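Local coordinates for probable mannosyltransferase KTR4 (Saccharomyces cerevisiae, PDB 5A07), which is a probable mannosyltransferase of the GT-A clan that binds guanosine-5'-diphosphate and a manganese ion, at residues B[79-85]-B[373-377]; B[127-132]-B[158-162]; B[63-69]-B[299-303]; B[225-229]-B[245-250]. All blocks are in the same frame, centred on the assembly; numbering follows the deposited sequence.

Contact 1: residues B[79-85]-B[373-377]; sequences FLLQEIS and WFRDI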
# COMPACT_ATOMS: atom_id res chain seq x y z
N PHE B 79 3.45 19.44 -6.54
CA PHE B 79 4.32 18.70 -5.67
C PHE B 79 5.43 17.97 -6.41
O PHE B 79 6.58 17.99 -6.00
CB PHE B 79 3.52 17.76 -4.73
CG PHE B 79 3.02 18.46 -3.50
CD1 PHE B 79 2.07 19.43 -3.61
CD2 PHE B 79 3.52 18.17 -2.24
CE1 PHE B 79 1.67 20.18 -2.50
CE2 PHE B 79 3.07 18.84 -1.11
CZ PHE B 79 2.15 19.86 -1.26
N LEU B 80 5.06 17.26 -7.46
CA LEU B 80 6.03 16.42 -8.18
C LEU B 80 7.10 17.23 -8.88
O LEU B 80 8.25 16.77 -8.97
CB LEU B 80 5.32 15.49 -9.14
CG LEU B 80 4.91 14.15 -8.59
CD1 LEU B 80 6.12 13.22 -8.34
CD2 LEU B 80 4.11 14.24 -7.29
N LEU B 81 6.79 18.46 -9.29
CA LEU B 81 7.79 19.37 -9.87
C LEU B 81 8.53 20.17 -8.89
O LEU B 81 9.50 20.81 -9.24
CB LEU B 81 7.22 20.28 -10.98
CG LEU B 81 6.49 19.57 -12.10
CD1 LEU B 81 6.01 20.63 -13.12
CD2 LEU B 81 7.32 18.49 -12.76
N GLN B 82 8.27 20.02 -7.60
CA GLN B 82 9.11 20.71 -6.56
C GLN B 82 10.42 19.96 -6.43
O GLN B 82 10.45 18.72 -6.33
CB GLN B 82 8.35 20.69 -5.24
CG GLN B 82 9.02 21.24 -4.00
CD GLN B 82 8.15 20.99 -2.70
OE1 GLN B 82 6.93 20.68 -2.73
NE2 GLN B 82 8.81 21.07 -1.57
N GLU B 83 11.53 20.69 -6.41
CA GLU B 83 12.83 20.08 -6.17
C GLU B 83 12.91 19.53 -4.74
O GLU B 83 12.72 20.28 -3.80
CB GLU B 83 13.97 21.10 -6.34
CG GLU B 83 14.07 21.51 -7.78
CD GLU B 83 15.07 22.67 -7.97
OE1 GLU B 83 15.87 22.96 -7.09
OE2 GLU B 83 15.04 23.29 -9.00
N ILE B 84 13.15 18.25 -4.59
CA ILE B 84 13.37 17.66 -3.28
C ILE B 84 14.62 16.80 -3.30
O ILE B 84 15.19 16.52 -4.35
CB ILE B 84 12.16 16.78 -2.86
CG1 ILE B 84 12.04 15.55 -3.78
CG2 ILE B 84 10.89 17.57 -2.91
CD1 ILE B 84 10.98 14.56 -3.32
N SER B 85 15.04 16.41 -2.11
CA SER B 85 16.13 15.46 -1.97
C SER B 85 15.87 14.36 -0.94
O SER B 85 15.73 13.20 -1.33
CB SER B 85 17.45 16.15 -1.67
OG SER B 85 17.21 16.89 -0.57
N TRP B 373 4.28 9.67 3.07
CA TRP B 373 4.44 9.63 1.61
C TRP B 373 5.91 9.80 1.22
O TRP B 373 6.50 10.88 1.38
CB TRP B 373 3.59 10.71 0.93
CG TRP B 373 3.68 10.74 -0.55
CD1 TRP B 373 3.87 9.69 -1.36
CD2 TRP B 373 3.47 11.84 -1.40
NE1 TRP B 373 3.89 10.06 -2.67
CE2 TRP B 373 3.66 11.40 -2.72
CE3 TRP B 373 3.18 13.20 -1.17
CZ2 TRP B 373 3.52 12.23 -3.80
CZ3 TRP B 373 3.06 14.02 -2.24
CH2 TRP B 373 3.21 13.54 -3.55
N PHE B 374 6.51 8.71 0.70
CA PHE B 374 7.93 8.68 0.38
C PHE B 374 8.13 9.32 -0.98
O PHE B 374 8.37 8.65 -2.01
CB PHE B 374 8.47 7.23 0.38
CG PHE B 374 8.96 6.78 1.71
CD1 PHE B 374 10.11 7.31 2.25
CD2 PHE B 374 8.23 5.84 2.46
CE1 PHE B 374 10.54 6.92 3.52
CE2 PHE B 374 8.68 5.46 3.71
CZ PHE B 374 9.83 6.00 4.25
N ARG B 375 8.04 10.65 -1.00
CA ARG B 375 8.14 11.40 -2.25
C ARG B 375 9.46 11.10 -2.97
O ARG B 375 9.51 11.11 -4.21
CB ARG B 375 8.00 12.92 -1.99
CG ARG B 375 6.58 13.31 -1.57
CD ARG B 375 6.55 14.75 -1.09
NE ARG B 375 6.73 15.72 -2.21
CZ ARG B 375 6.83 17.03 -2.04
NH1 ARG B 375 6.71 17.58 -0.80
NH2 ARG B 375 7.03 17.81 -3.08
N ASP B 376 10.50 10.86 -2.20
CA ASP B 376 11.83 10.71 -2.73
C ASP B 376 12.08 9.34 -3.36
O ASP B 376 13.14 9.19 -4.03
CB ASP B 376 12.94 11.01 -1.66
CG ASP B 376 12.76 10.21 -0.34
OD1 ASP B 376 11.60 9.75 0.03
OD2 ASP B 376 13.76 10.05 0.41
N ILE B 377 11.21 8.37 -3.10
CA ILE B 377 11.41 7.00 -3.63
C ILE B 377 10.81 6.96 -5.02
O ILE B 377 9.61 6.75 -5.21
CB ILE B 377 10.93 5.88 -2.69
CG1 ILE B 377 11.68 6.00 -1.38
CG2 ILE B 377 11.18 4.56 -3.42
CD1 ILE B 377 11.32 4.92 -0.38
O HOH W 1 7.28 15.01 -4.95
O HOH W 2 7.15 20.10 0.43
O HOH W 3 16.24 10.68 -0.57
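R375 leaves its backbone with CG opposite the carbonyl carbon and then bends at chi3 (71°), which brings its guanidinium up against F79, Q82 and I84. CD2 of F79 sits over the centre of one guanidinium face, 3.5 Å from R375 CZ, with the ring and guanidinium planes 49° apart. I84 CG2 covers the opposite face near the rim, so the group is held between an aromatic carbon and a methyl. Its NH2 makes two bonds. The one from R375 NH2 to Q82 OE1 is short and nearly straight (2.9 Å, 171°) and lies in the guanidinium plane, although it meets the amide from above the carbonyl plane. The other, from R375 NH2 to F79 O, is more bent at 3.0 Å; Q82 N reaches the same oxygen from the other face of its plane. Water 1 joins R375 NE to F79 O, and water 2 joins R375 NH1 to Q82 NE2. Nearby, L80 CD2 touches the indole edge of W373 at CH2 (3.9 Å), while W373 NE1 bonds to V259 O. The arrangement is a buried arginine closing the C-terminal end of helix 65-80, fastened to the turn that follows sheet strand 371-373 of the GT-A fold.

Contact 2: residues B[127-132]-B[158-162]; sequences EEEYNK and LPKDR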
# COMPACT_ATOMS: atom_id res chain seq x y z
N GLU B 127 18.68 -2.98 -4.69
CA GLU B 127 20.07 -3.00 -4.15
C GLU B 127 20.84 -1.73 -4.62
O GLU B 127 21.50 -1.03 -3.84
CB GLU B 127 20.80 -4.24 -4.63
CG GLU B 127 20.45 -5.52 -3.87
CD GLU B 127 21.06 -5.59 -2.48
OE1 GLU B 127 22.25 -5.24 -2.35
OE2 GLU B 127 20.38 -6.02 -1.51
N GLU B 128 20.75 -1.47 -5.91
CA GLU B 128 21.50 -0.38 -6.52
C GLU B 128 21.06 0.98 -5.95
O GLU B 128 21.88 1.84 -5.69
CB GLU B 128 21.31 -0.39 -8.02
CG GLU B 128 21.98 0.75 -8.84
CD GLU B 128 23.48 0.91 -8.54
OE1 GLU B 128 24.15 -0.05 -8.09
OE2 GLU B 128 24.02 2.03 -8.64
N GLU B 129 19.77 1.18 -5.73
CA GLU B 129 19.30 2.48 -5.30
C GLU B 129 19.29 2.63 -3.78
O GLU B 129 19.17 3.73 -3.28
CB GLU B 129 17.88 2.75 -5.82
CG GLU B 129 17.75 2.72 -7.36
CD GLU B 129 18.77 3.62 -8.14
OE1 GLU B 129 19.22 4.65 -7.61
OE2 GLU B 129 19.17 3.25 -9.30
N TYR B 130 19.33 1.51 -3.06
CA TYR B 130 19.19 1.52 -1.60
C TYR B 130 19.99 0.49 -0.81
O TYR B 130 20.94 0.83 -0.05
CB TYR B 130 17.71 1.43 -1.19
CG TYR B 130 17.53 1.37 0.33
CD1 TYR B 130 17.83 2.47 1.12
CD2 TYR B 130 17.13 0.23 0.97
CE1 TYR B 130 17.70 2.44 2.47
CE2 TYR B 130 16.99 0.16 2.39
CZ TYR B 130 17.28 1.29 3.12
OH TYR B 130 17.13 1.32 4.47
N ASN B 131 19.64 -0.75 -0.99
CA ASN B 131 20.03 -1.76 -0.04
C ASN B 131 21.51 -2.17 -0.04
O ASN B 131 21.96 -2.70 0.92
CB ASN B 131 19.13 -3.00 -0.14
CG ASN B 131 19.05 -3.78 1.20
OD1 ASN B 131 19.12 -3.21 2.28
ND2 ASN B 131 19.01 -5.11 1.09
N LYS B 132 22.26 -1.86 -1.10
CA LYS B 132 23.66 -2.20 -1.13
C LYS B 132 24.39 -1.42 -0.05
O LYS B 132 25.43 -1.85 0.40
CB LYS B 132 24.30 -1.92 -2.48
CG LYS B 132 24.49 -0.42 -2.78
CD LYS B 132 25.04 -0.21 -4.18
CE LYS B 132 25.22 1.27 -4.47
NZ LYS B 132 25.68 1.37 -5.88
N LEU B 158 23.09 -11.55 -5.53
CA LEU B 158 23.26 -10.75 -4.33
C LEU B 158 24.64 -10.89 -3.79
O LEU B 158 25.25 -11.91 -4.00
CB LEU B 158 22.26 -11.22 -3.26
CG LEU B 158 20.80 -10.71 -3.43
CD1 LEU B 158 19.87 -11.44 -2.47
CD2 LEU B 158 20.71 -9.21 -3.24
N PRO B 159 25.12 -9.92 -3.02
CA PRO B 159 26.40 -10.14 -2.38
C PRO B 159 26.40 -11.35 -1.48
O PRO B 159 25.34 -11.78 -0.94
CB PRO B 159 26.62 -8.90 -1.55
CG PRO B 159 25.80 -7.87 -2.22
CD PRO B 159 24.59 -8.58 -2.77
N LYS B 160 27.58 -11.92 -1.30
CA LYS B 160 27.70 -13.15 -0.51
C LYS B 160 27.24 -12.95 0.95
O LYS B 160 26.72 -13.86 1.58
CB LYS B 160 29.17 -13.62 -0.64
CG LYS B 160 29.85 -14.26 0.54
CD LYS B 160 31.38 -14.20 0.36
CE LYS B 160 32.05 -14.77 1.59
NZ LYS B 160 31.76 -16.22 1.60
N ASP B 161 27.43 -11.78 1.50
CA ASP B 161 27.00 -11.57 2.91
C ASP B 161 25.49 -11.23 3.10
O ASP B 161 25.03 -11.04 4.20
CB ASP B 161 27.85 -10.44 3.57
CG ASP B 161 27.84 -9.12 2.75
OD1 ASP B 161 27.60 -9.16 1.52
OD2 ASP B 161 28.11 -8.04 3.33
N ARG B 162 24.72 -11.08 2.02
CA ARG B 162 23.34 -10.72 2.17
C ARG B 162 22.59 -11.93 2.68
O ARG B 162 22.63 -13.01 2.11
CB ARG B 162 22.73 -10.29 0.84
CG ARG B 162 21.34 -9.65 0.97
CD ARG B 162 21.40 -8.25 1.58
NE ARG B 162 21.99 -7.23 0.73
CZ ARG B 162 23.22 -6.71 0.87
NH1 ARG B 162 24.01 -7.09 1.88
NH2 ARG B 162 23.70 -5.91 -0.04
O HOH W 4 26.28 -4.47 -0.26
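E127 OE2 is gripped by R162 NE at 3.0 Å and by N131 ND2 at 3.1 Å, the two donors arriving from opposite faces of its carboxylate plane; the hydroxyl of Y138 also bonds to it. This is a side-on, bidentate arginine-carboxylate salt bridge, here joining the C-terminal turn of helix 116-131 to the loop between helix 148-156 and strand 164-168 in the GT-A fold. The second arm runs from R162 NH2 to E127 OE1 (2.8 Å, 176°), which offers its syn lone pair. Carboxylate and guanidinium planes lie 22° apart, and both oxygens stay within a few degrees of the guanidinium plane, so the two groups meet edge to edge. R162 achieves this by folding at chi2 and chi3, and E127 by bending at chi2. With several donors around it, the carboxylate is probably stabilised as an anion. L158 CD2 packs at 3.6 Å from E127 OE2, an apolar cover on a buried acid. N131 O lies over one guanidinium face, and N131 ND2, besides its bent bond to E127, donates to Y136 O. On the surface, K132 NZ forms a salt bridge back to E128 OE1, four residues earlier. A type I turn from P159 to R162 presents the arginine, and water 4 completes the link, accepting from R162 NH2 at 3.0 Å and donating to K132 O.

Contact 3: residues B[63-69]-B[299-303]; sequences FDPNEVL and NSQNP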
# COMPACT_ATOMS: atom_id res chain seq x y z
N PHE B 63 -19.99 20.67 -7.66
CA PHE B 63 -18.65 20.42 -8.24
C PHE B 63 -18.85 19.79 -9.61
O PHE B 63 -19.86 19.16 -9.83
CB PHE B 63 -17.80 19.51 -7.32
CG PHE B 63 -18.38 18.11 -7.10
CD1 PHE B 63 -18.06 17.07 -7.96
CD2 PHE B 63 -19.18 17.85 -6.03
CE1 PHE B 63 -18.56 15.82 -7.75
CE2 PHE B 63 -19.71 16.61 -5.81
CZ PHE B 63 -19.39 15.57 -6.70
N ASP B 64 -17.90 20.00 -10.51
CA ASP B 64 -17.82 19.31 -11.79
C ASP B 64 -16.53 18.43 -11.77
O ASP B 64 -15.43 18.99 -11.64
CB ASP B 64 -17.70 20.34 -12.90
CG ASP B 64 -17.50 19.70 -14.29
OD1 ASP B 64 -17.39 18.47 -14.45
OD2 ASP B 64 -17.45 20.49 -15.25
N PRO B 65 -16.69 17.09 -11.87
CA PRO B 65 -15.56 16.16 -11.86
C PRO B 65 -14.46 16.47 -12.84
O PRO B 65 -13.33 16.16 -12.58
CB PRO B 65 -16.20 14.81 -12.15
CG PRO B 65 -17.63 14.94 -11.73
CD PRO B 65 -17.99 16.38 -11.89
N ASN B 66 -14.75 17.10 -13.97
CA ASN B 66 -13.70 17.49 -14.89
C ASN B 66 -12.89 18.62 -14.41
O ASN B 66 -11.70 18.66 -14.65
CB ASN B 66 -14.26 17.88 -16.27
CG ASN B 66 -14.95 16.75 -16.95
OD1 ASN B 66 -14.44 15.66 -17.04
ND2 ASN B 66 -16.13 17.01 -17.43
N GLU B 67 -13.52 19.60 -13.79
CA GLU B 67 -12.78 20.69 -13.21
C GLU B 67 -12.00 20.20 -11.98
O GLU B 67 -10.90 20.63 -11.75
CB GLU B 67 -13.74 21.78 -12.75
CG GLU B 67 -14.40 22.50 -13.94
CD GLU B 67 -15.43 23.58 -13.50
OE1 GLU B 67 -15.86 23.62 -12.30
OE2 GLU B 67 -15.82 24.40 -14.38
N VAL B 68 -12.62 19.35 -11.20
CA VAL B 68 -11.95 18.73 -10.03
C VAL B 68 -10.67 18.01 -10.51
O VAL B 68 -9.57 18.17 -9.96
CB VAL B 68 -12.92 17.75 -9.35
CG1 VAL B 68 -12.18 16.91 -8.32
CG2 VAL B 68 -14.00 18.52 -8.64
N LEU B 69 -10.79 17.20 -11.57
CA LEU B 69 -9.67 16.47 -12.07
C LEU B 69 -8.58 17.47 -12.45
O LEU B 69 -7.40 17.26 -12.19
CB LEU B 69 -10.10 15.60 -13.25
CG LEU B 69 -8.93 14.86 -13.91
CD1 LEU B 69 -8.25 13.90 -12.94
CD2 LEU B 69 -9.41 14.12 -15.16
N ASN B 299 -15.79 12.42 -2.88
CA ASN B 299 -16.64 11.97 -3.96
C ASN B 299 -16.49 12.84 -5.17
O ASN B 299 -17.17 12.64 -6.19
CB ASN B 299 -18.13 11.99 -3.51
CG ASN B 299 -18.56 13.36 -3.00
OD1 ASN B 299 -17.89 13.97 -2.19
ND2 ASN B 299 -19.70 13.82 -3.45
N SER B 300 -15.56 13.78 -5.14
CA SER B 300 -15.54 14.80 -6.17
C SER B 300 -14.88 14.49 -7.51
O SER B 300 -15.21 15.15 -8.52
CB SER B 300 -14.96 16.10 -5.60
OG SER B 300 -13.61 15.98 -5.18
N GLN B 301 -13.87 13.59 -7.53
CA GLN B 301 -13.22 13.28 -8.74
C GLN B 301 -13.88 12.12 -9.44
O GLN B 301 -13.99 12.18 -10.66
CB GLN B 301 -11.75 12.90 -8.50
CG GLN B 301 -10.96 12.70 -9.77
CD GLN B 301 -9.46 12.59 -9.47
OE1 GLN B 301 -8.81 13.57 -9.09
NE2 GLN B 301 -8.90 11.41 -9.63
N ASN B 302 -14.25 11.08 -8.71
CA ASN B 302 -14.93 9.87 -9.22
C ASN B 302 -16.20 9.58 -8.43
O ASN B 302 -16.29 8.61 -7.68
CB ASN B 302 -14.02 8.64 -9.15
CG ASN B 302 -12.89 8.72 -10.09
OD1 ASN B 302 -13.08 8.92 -11.28
ND2 ASN B 302 -11.72 8.71 -9.57
N PRO B 303 -17.25 10.41 -8.66
CA PRO B 303 -18.47 10.27 -7.89
C PRO B 303 -19.17 8.92 -8.11
O PRO B 303 -19.86 8.43 -7.21
CB PRO B 303 -19.35 11.43 -8.42
CG PRO B 303 -18.70 11.93 -9.65
CD PRO B 303 -17.24 11.63 -9.48
O HOH W 5 -12.73 13.50 -12.62
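The ring of F63 lies flat against the backbone of S300: S300 CA stands 4.0 Å from the F63 ring centroid, 27° off the normal, which is a CH-pi contact over the face. P303 CG lies near the plane of the same ring at its edge, closest to F63 CE1. N299 turns its amide almost perpendicular to the ring (82°), with ND2 3.7 Å from F63 CE2; that nitrogen donates to Y58 O. F63 CG sits between its backbone N and carbonyl carbon, a setting that carries the ring across to the 299-303 loop.

One turn into helix 65-80, V68 straddles the S300 carbonyl with both methyls, CG1 approaching S300 O to 3.5 Å. The L69 side chain crosses that of Q301 obliquely, L69 CD1 lying 3.9 Å from Q301 CD, while the amide itself is held by N72, N414 and N416. The rings of P65 and P303 meet obliquely at their CG atoms, 3.8 Å apart. Both helix starts lie here: D64 caps helix 65-80 through OD1, which accepts from N66 N, and P303 opens helix 303-308.

Direct contacts are thus packing, CH-pi and CH...O in kind, including P65 CA to S300 O (140° at the hydrogen), and none is a hydrogen bond between the segments. Water 5 supplies the polar link, donating to P65 O and Q301 O, whereas S300 O is buried with no conventional hydrogen-bond partner, so the P65 CA-H contact may partly compensate.

Contact 4: residues B[225-229]-B[245-250]; sequences YKYVW and VFQFMN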
# COMPACT_ATOMS: atom_id res chain seq x y z
N TYR B 225 10.57 -9.83 12.99
CA TYR B 225 10.73 -8.47 12.41
C TYR B 225 9.60 -7.54 12.87
O TYR B 225 8.46 -7.97 12.98
CB TYR B 225 10.74 -8.54 10.90
CG TYR B 225 11.88 -9.31 10.29
CD1 TYR B 225 13.16 -8.91 10.44
CD2 TYR B 225 11.65 -10.50 9.66
CE1 TYR B 225 14.21 -9.61 9.87
CE2 TYR B 225 12.66 -11.22 9.10
CZ TYR B 225 13.94 -10.77 9.20
OH TYR B 225 14.94 -11.53 8.64
N LYS B 226 9.95 -6.25 12.98
CA LYS B 226 9.00 -5.18 13.20
C LYS B 226 8.55 -4.50 11.87
O LYS B 226 7.40 -4.03 11.76
CB LYS B 226 9.64 -4.12 14.13
CG LYS B 226 8.73 -2.93 14.43
CD LYS B 226 9.33 -2.05 15.49
CE LYS B 226 8.59 -0.74 15.69
NZ LYS B 226 7.15 -0.89 15.98
N TYR B 227 9.45 -4.49 10.87
CA TYR B 227 9.19 -3.74 9.61
C TYR B 227 9.35 -4.65 8.43
O TYR B 227 10.28 -5.50 8.44
CB TYR B 227 10.17 -2.63 9.45
CG TYR B 227 10.03 -1.52 10.44
CD1 TYR B 227 8.99 -0.59 10.34
CD2 TYR B 227 10.88 -1.43 11.52
CE1 TYR B 227 8.84 0.41 11.24
CE2 TYR B 227 10.73 -0.40 12.43
CZ TYR B 227 9.72 0.54 12.29
OH TYR B 227 9.54 1.58 13.24
N VAL B 228 8.55 -4.39 7.39
CA VAL B 228 8.76 -5.06 6.11
C VAL B 228 8.77 -3.96 5.07
O VAL B 228 8.05 -2.95 5.19
CB VAL B 228 7.72 -6.14 5.72
CG1 VAL B 228 7.65 -7.32 6.73
CG2 VAL B 228 6.39 -5.55 5.54
N TRP B 229 9.61 -4.16 4.05
CA TRP B 229 9.52 -3.46 2.81
C TRP B 229 9.01 -4.52 1.83
O TRP B 229 9.77 -5.41 1.43
CB TRP B 229 10.93 -2.95 2.46
CG TRP B 229 11.05 -2.13 1.21
CD1 TRP B 229 10.37 -2.32 0.04
CD2 TRP B 229 11.95 -1.04 1.00
NE1 TRP B 229 10.77 -1.35 -0.91
CE2 TRP B 229 11.74 -0.56 -0.33
CE3 TRP B 229 12.92 -0.43 1.80
CZ2 TRP B 229 12.46 0.51 -0.85
CZ3 TRP B 229 13.58 0.67 1.32
CH2 TRP B 229 13.34 1.14 -0.01
N VAL B 245 15.80 3.57 5.84
CA VAL B 245 14.39 3.84 5.73
C VAL B 245 13.63 3.32 6.91
O VAL B 245 12.79 4.01 7.48
CB VAL B 245 13.84 3.24 4.41
CG1 VAL B 245 12.34 3.26 4.33
CG2 VAL B 245 14.38 4.03 3.23
N PHE B 246 13.95 2.11 7.34
CA PHE B 246 13.31 1.59 8.57
C PHE B 246 13.63 2.44 9.79
O PHE B 246 12.76 2.70 10.63
CB PHE B 246 13.68 0.13 8.84
CG PHE B 246 13.30 -0.84 7.76
CD1 PHE B 246 12.09 -0.79 7.15
CD2 PHE B 246 14.13 -1.89 7.45
CE1 PHE B 246 11.71 -1.74 6.24
CE2 PHE B 246 13.75 -2.83 6.49
CZ PHE B 246 12.53 -2.75 5.89
N GLN B 247 14.85 2.88 9.91
CA GLN B 247 15.22 3.75 11.07
C GLN B 247 14.53 5.11 10.97
O GLN B 247 14.20 5.67 11.99
CB GLN B 247 16.77 3.92 11.24
CG GLN B 247 17.49 2.62 11.55
CD GLN B 247 17.24 2.07 12.96
OE1 GLN B 247 16.19 2.24 13.51
NE2 GLN B 247 18.24 1.39 13.53
N PHE B 248 14.35 5.65 9.75
CA PHE B 248 13.58 6.84 9.58
C PHE B 248 12.17 6.66 10.09
O PHE B 248 11.62 7.50 10.83
CB PHE B 248 13.59 7.30 8.13
CG PHE B 248 12.56 8.32 7.83
CD1 PHE B 248 12.81 9.65 8.06
CD2 PHE B 248 11.30 7.94 7.33
CE1 PHE B 248 11.83 10.63 7.86
CE2 PHE B 248 10.32 8.90 7.07
CZ PHE B 248 10.57 10.25 7.36
N MET B 249 11.58 5.53 9.76
CA MET B 249 10.19 5.24 10.20
C MET B 249 10.12 5.21 11.74
O MET B 249 9.21 5.76 12.37
CB MET B 249 9.68 3.88 9.70
CG MET B 249 9.69 3.58 8.21
SD MET B 249 8.56 4.62 7.39
CE MET B 249 7.02 3.72 7.71
N ASN B 250 11.04 4.49 12.31
CA ASN B 250 11.06 4.30 13.74
C ASN B 250 11.31 5.62 14.46
O ASN B 250 10.56 5.99 15.39
CB ASN B 250 12.16 3.31 14.11
CG ASN B 250 12.02 2.85 15.53
OD1 ASN B 250 11.15 2.08 15.85
ND2 ASN B 250 12.81 3.43 16.38
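Y227 and F246 meet with CB of Y227 over the F246 ring: Y227 CB lies 3.9 Å from the F246 ring centroid, a CH-pi contact over the face. The two rings run nearly parallel (16°) but are slid so far apart, with centroids at 5.6 Å, that they barely overlap. F246 O faces the Y227 ring near its rim, and K226 CG covers the opposite face. At the F246 tip, CZ lies 3.7 Å from W229 N, which sits at the ring edge in its plane, and W229 CB packs on the same atom. Farther along the helix, M249 CB touches Y227 CE1 at 3.9 Å, and Y227 OH comes within 3.1 Å of N250 OD1, ring and amide planes standing 88° apart. At the other end, W229 CZ3 meets V245 CG2 at 3.9 Å, the two side chains crossing at about a right angle.

Torsions and second-shell partners set these positions. W229 has its CG opposite its backbone N, which carries the indole toward V245; Y130 and F321 also meet that indole. Y136 meets F246 edge-to-face, and K226 NZ is held by salt bridges to D325 and D327.

Helix 245-250 thus packs on strand 227-229 with an axis separation of 9.8 Å and an angle of 134°. That strand lies in the sheet between parallel strand 105-110 and antiparallel strand 322-325; M249 also reaches I323 on the latter.

Contacts 1 and 3 both use helix 65-80, one at each end, with centres about 25 Å apart; their segments alternate along the chain. Contacts 2 and 4 follow one another in sequence, both nested inside the loops closed by contacts 1 and 3. Contact 4 is the junction between contacts 1 and 2: F374 of 373-377 packs on V245, F248 and M249, while Y130 of 127-132 touches W229 and its OH probably bonds to V245 N. Contacts 2 and 3 lie on opposite sides of the chain centre, centres about 44 Å apart. Contact 1 ties a helix end to the turn after strand 371-373 of the mixed sheet; contact 4 packs a helix on strand 227-230, which brings the W229 side chain to about 11 Å from the bound guanosine-5'-diphosphate.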